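Local coordinates for protein pyridoxal kinase (Lactobacillus plantarum, PDB 3IBQ) that probably phosphorylates pyridoxal to pyridoxal 5'-phosphate using ATP, as a vitamin B6 kinase of the ribokinase superfamily, at residues N239-M244 with G264-A269. Residues are numbered along the deposited sequence; the frame is centred on the assembly and turned at random.
Sequences NQWLNM and GDLLQA. With ATP (adenosine-5'-triphosphate), chain B.
With CG beside the backbone N (chi1 -78°) and CB pointing toward helix 264-274, the indole of W241 reaches L266 CD1 and the A269 methyl, while M244 runs extended with CG anti to the backbone N and bends only at chi3 (72°), which brings its methyl onto the backbone of D265. Both sit on helix 231-251, one turn apart, and meet helix 264-274 in a roughly antiparallel pairing, with segment axes 143° apart and 9.3 Å at closest. The A269 methyl lies over one face of the indole, 4.2 Å from CB to the centroid of the five-membered ring of W241, a CH-pi contact displaced toward the ring's rim. The side chains of L266 and W241 cross at about a right angle, and L266 CD1 meets the ring obliquely, 3.5 Å from W241 CE3. The selenomethionine at M244 places CE 3.4 Å from D265 O and 3.8 Å from A269 CB, so that A269 CB touches both W241 and M244. M244 CG also passes 3.9 Å from D265 CB. An alanine in place of W241 would probably open a gap between the helices, leaving the A269 methyl without its aromatic face and L266 CD1 without its main partner here. W241 also touches V220 and L266 touches T216, both on helix 213-226; L242 CD1 lies 3.6 Å from O4' of the ATP ribose. No hydrogen bond links the two segments, but D265 N bonds to E248 OE1 one turn further along helix 231-251; the mostly apolar contact, with the M244 methyl against the D265 carbonyl, implies dispersion and CH-pi attraction working beside that bond.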
loop_
_atom_site.group_PDB
_atom_site.type_symbol
_atom_site.label_atom_id
_atom_site.label_comp_id
_atom_site.label_asym_id
_atom_site.label_seq_id
_atom_site.Cartn_x
_atom_site.Cartn_y
_atom_site.Cartn_z
ATOM N N ASN A 239 -0.876 1.800 12.753
ATOM C CA ASN A 239 0.208 1.055 13.376
ATOM C C ASN A 239 -0.243 0.180 14.526
ATOM O O ASN A 239 0.179 -0.909 14.604
ATOM C CB ASN A 239 1.421 1.901 13.757
ATOM C CG ASN A 239 2.242 2.263 12.581
ATOM O OD1 ASN A 239 2.013 3.256 12.009
ATOM N ND2 ASN A 239 3.102 1.439 12.170
ATOM N N GLN A 240 -1.117 0.689 15.376
ATOM C CA GLN A 240 -1.657 -0.101 16.451
ATOM C C GLN A 240 -2.496 -1.232 15.890
ATOM O O GLN A 240 -2.432 -2.313 16.380
ATOM C CB GLN A 240 -2.468 0.739 17.395
ATOM C CG GLN A 240 -2.853 0.046 18.702
ATOM C CD GLN A 240 -1.750 -0.897 19.365
ATOM O OE1 GLN A 240 -0.885 -0.433 20.102
ATOM N NE2 GLN A 240 -1.826 -2.232 19.058
ATOM N N TRP A 241 -3.272 -0.954 14.863
ATOM C CA TRP A 241 -4.097 -1.965 14.254
ATOM C C TRP A 241 -3.276 -3.114 13.631
ATOM O O TRP A 241 -3.598 -4.227 13.766
ATOM C CB TRP A 241 -5.099 -1.345 13.266
ATOM C CG TRP A 241 -6.309 -0.703 13.891
ATOM C CD1 TRP A 241 -6.545 -0.540 15.179
ATOM C CD2 TRP A 241 -7.435 -0.142 13.209
ATOM N NE1 TRP A 241 -7.738 0.089 15.396
ATOM C CE2 TRP A 241 -8.317 0.340 14.191
ATOM C CE3 TRP A 241 -7.787 0.002 11.886
ATOM C CZ2 TRP A 241 -9.525 0.965 13.859
ATOM C CZ3 TRP A 241 -8.974 0.601 11.579
ATOM C CH2 TRP A 241 -9.823 1.076 12.543
ATOM N N LEU A 242 -2.184 -2.775 12.955
ATOM C CA LEU A 242 -1.317 -3.794 12.370
ATOM C C LEU A 242 -0.671 -4.645 13.464
ATOM O O LEU A 242 -0.603 -5.870 13.362
ATOM C CB LEU A 242 -0.238 -3.148 11.499
ATOM C CG LEU A 242 -0.528 -3.084 9.998
ATOM C CD1 LEU A 242 -0.439 -4.467 9.374
ATOM C CD2 LEU A 242 -1.891 -2.461 9.739
ATOM N N ASN A 243 -0.204 -3.972 14.509
ATOM C CA ASN A 243 0.420 -4.601 15.657
ATOM C C ASN A 243 -0.536 -5.691 16.160
ATOM O O ASN A 243 -0.178 -6.795 16.223
ATOM C CB ASN A 243 0.764 -3.577 16.704
ATOM C CG ASN A 243 1.824 -4.079 17.701
ATOM O OD1 ASN A 243 1.509 -4.326 18.798
ATOM N ND2 ASN A 243 3.001 -4.268 17.264
HETATM N N MSE A 244 -1.785 -5.322 16.376
HETATM C CA MSE A 244 -2.832 -6.199 16.795
HETATM C C MSE A 244 -3.042 -7.361 15.838
HETATM O O MSE A 244 -3.182 -8.432 16.242
HETATM C CB MSE A 244 -4.108 -5.405 16.946
HETATM C CG MSE A 244 -5.324 -6.149 17.407
HETATM SE SE MSE A 244 -6.910 -4.974 17.529
HETATM C CE MSE A 244 -7.163 -4.773 15.982
ATOM N N GLY A 264 -9.520 -10.859 11.849
ATOM C CA GLY A 264 -10.602 -10.895 12.786
ATOM C C GLY A 264 -10.579 -9.734 13.769
ATOM O O GLY A 264 -11.473 -9.015 13.820
ATOM N N ASP A 265 -9.482 -9.593 14.489
ATOM C CA ASP A 265 -9.363 -8.573 15.512
ATOM C C ASP A 265 -9.469 -7.184 14.883
ATOM O O ASP A 265 -10.080 -6.322 15.389
ATOM C CB ASP A 265 -8.099 -8.689 16.325
ATOM C CG ASP A 265 -8.141 -9.831 17.363
ATOM O OD1 ASP A 265 -9.146 -10.447 17.481
ATOM O OD2 ASP A 265 -7.160 -10.054 17.982
ATOM N N LEU A 266 -8.821 -7.052 13.746
ATOM C CA LEU A 266 -8.864 -5.839 12.971
ATOM C C LEU A 266 -10.335 -5.406 12.576
ATOM O O LEU A 266 -10.716 -4.288 12.746
ATOM C CB LEU A 266 -7.950 -5.914 11.762
ATOM C CG LEU A 266 -7.960 -4.694 10.820
ATOM C CD1 LEU A 266 -7.717 -3.457 11.466
ATOM C CD2 LEU A 266 -7.065 -4.880 9.655
ATOM N N LEU A 267 -11.090 -6.353 12.052
ATOM C CA LEU A 267 -12.498 -6.144 11.658
ATOM C C LEU A 267 -13.340 -5.716 12.886
ATOM O O LEU A 267 -14.089 -4.785 12.854
ATOM C CB LEU A 267 -13.074 -7.368 10.974
ATOM C CG LEU A 267 -12.511 -7.728 9.577
ATOM C CD1 LEU A 267 -13.130 -8.912 9.027
ATOM C CD2 LEU A 267 -12.501 -6.626 8.604
ATOM N N GLN A 268 -13.093 -6.394 13.983
ATOM C CA GLN A 268 -13.718 -6.066 15.257
ATOM C C GLN A 268 -13.415 -4.587 15.647
ATOM O O GLN A 268 -14.294 -3.857 15.945
ATOM C CB GLN A 268 -13.347 -7.095 16.336
ATOM C CG GLN A 268 -13.922 -6.779 17.634
ATOM C CD GLN A 268 -13.456 -7.697 18.762
ATOM O OE1 GLN A 268 -12.308 -7.857 19.002
ATOM N NE2 GLN A 268 -14.394 -8.281 19.442
ATOM N N ALA A 269 -12.150 -4.201 15.601
ATOM C CA ALA A 269 -11.716 -2.851 15.854
ATOM C C ALA A 269 -12.399 -1.810 14.925
ATOM O O ALA A 269 -12.815 -0.805 15.359
ATOM C CB ALA A 269 -10.310 -2.743 15.746
HETATM P PG ATP B . 5.203 -6.846 3.430
HETATM O O1G ATP B . 4.758 -8.080 4.214
HETATM O O2G ATP B . 6.463 -7.136 2.746
HETATM O O3G ATP B . 4.073 -6.090 2.766
HETATM P PB ATP B . 5.719 -4.197 3.725
HETATM O O1B ATP B . 4.767 -4.289 2.594
HETATM O O2B ATP B . 7.070 -3.615 3.437
HETATM O O3B ATP B . 5.868 -5.664 4.261
HETATM P PA ATP B . 6.082 -3.770 6.401
HETATM O O1A ATP B . 7.435 -3.275 6.440
HETATM O O2A ATP B . 5.871 -5.195 6.782
HETATM O O3A ATP B . 5.213 -3.567 5.070
HETATM O "O5'" ATP B . 5.225 -2.839 7.299
HETATM C "C5'" ATP B . 3.876 -3.055 7.470
HETATM C "C4'" ATP B . 3.520 -2.575 8.842
HETATM O "O4'" ATP B . 3.041 -3.664 9.593
HETATM C "C3'" ATP B . 4.643 -1.942 9.657
HETATM O "O3'" ATP B . 4.536 -0.585 9.578
HETATM C "C2'" ATP B . 4.168 -2.214 11.013
HETATM O "O2'" ATP B . 3.076 -1.315 11.191
HETATM C "C1'" ATP B . 3.586 -3.592 10.879
HETATM N N9 ATP B . 4.509 -4.730 11.100
HETATM C C8 ATP B . 5.156 -5.393 10.199
HETATM N N7 ATP B . 5.859 -6.370 10.746
HETATM C C5 ATP B . 5.671 -6.350 12.018
HETATM C C6 ATP B . 6.154 -7.097 13.205
HETATM N N6 ATP B . 6.956 -8.146 13.081
HETATM N N1 ATP B . 5.708 -6.696 14.349
HETATM C C2 ATP B . 4.907 -5.674 14.489
HETATM N N3 ATP B . 4.417 -4.966 13.508
HETATM C C4 ATP B . 4.762 -5.254 12.259
#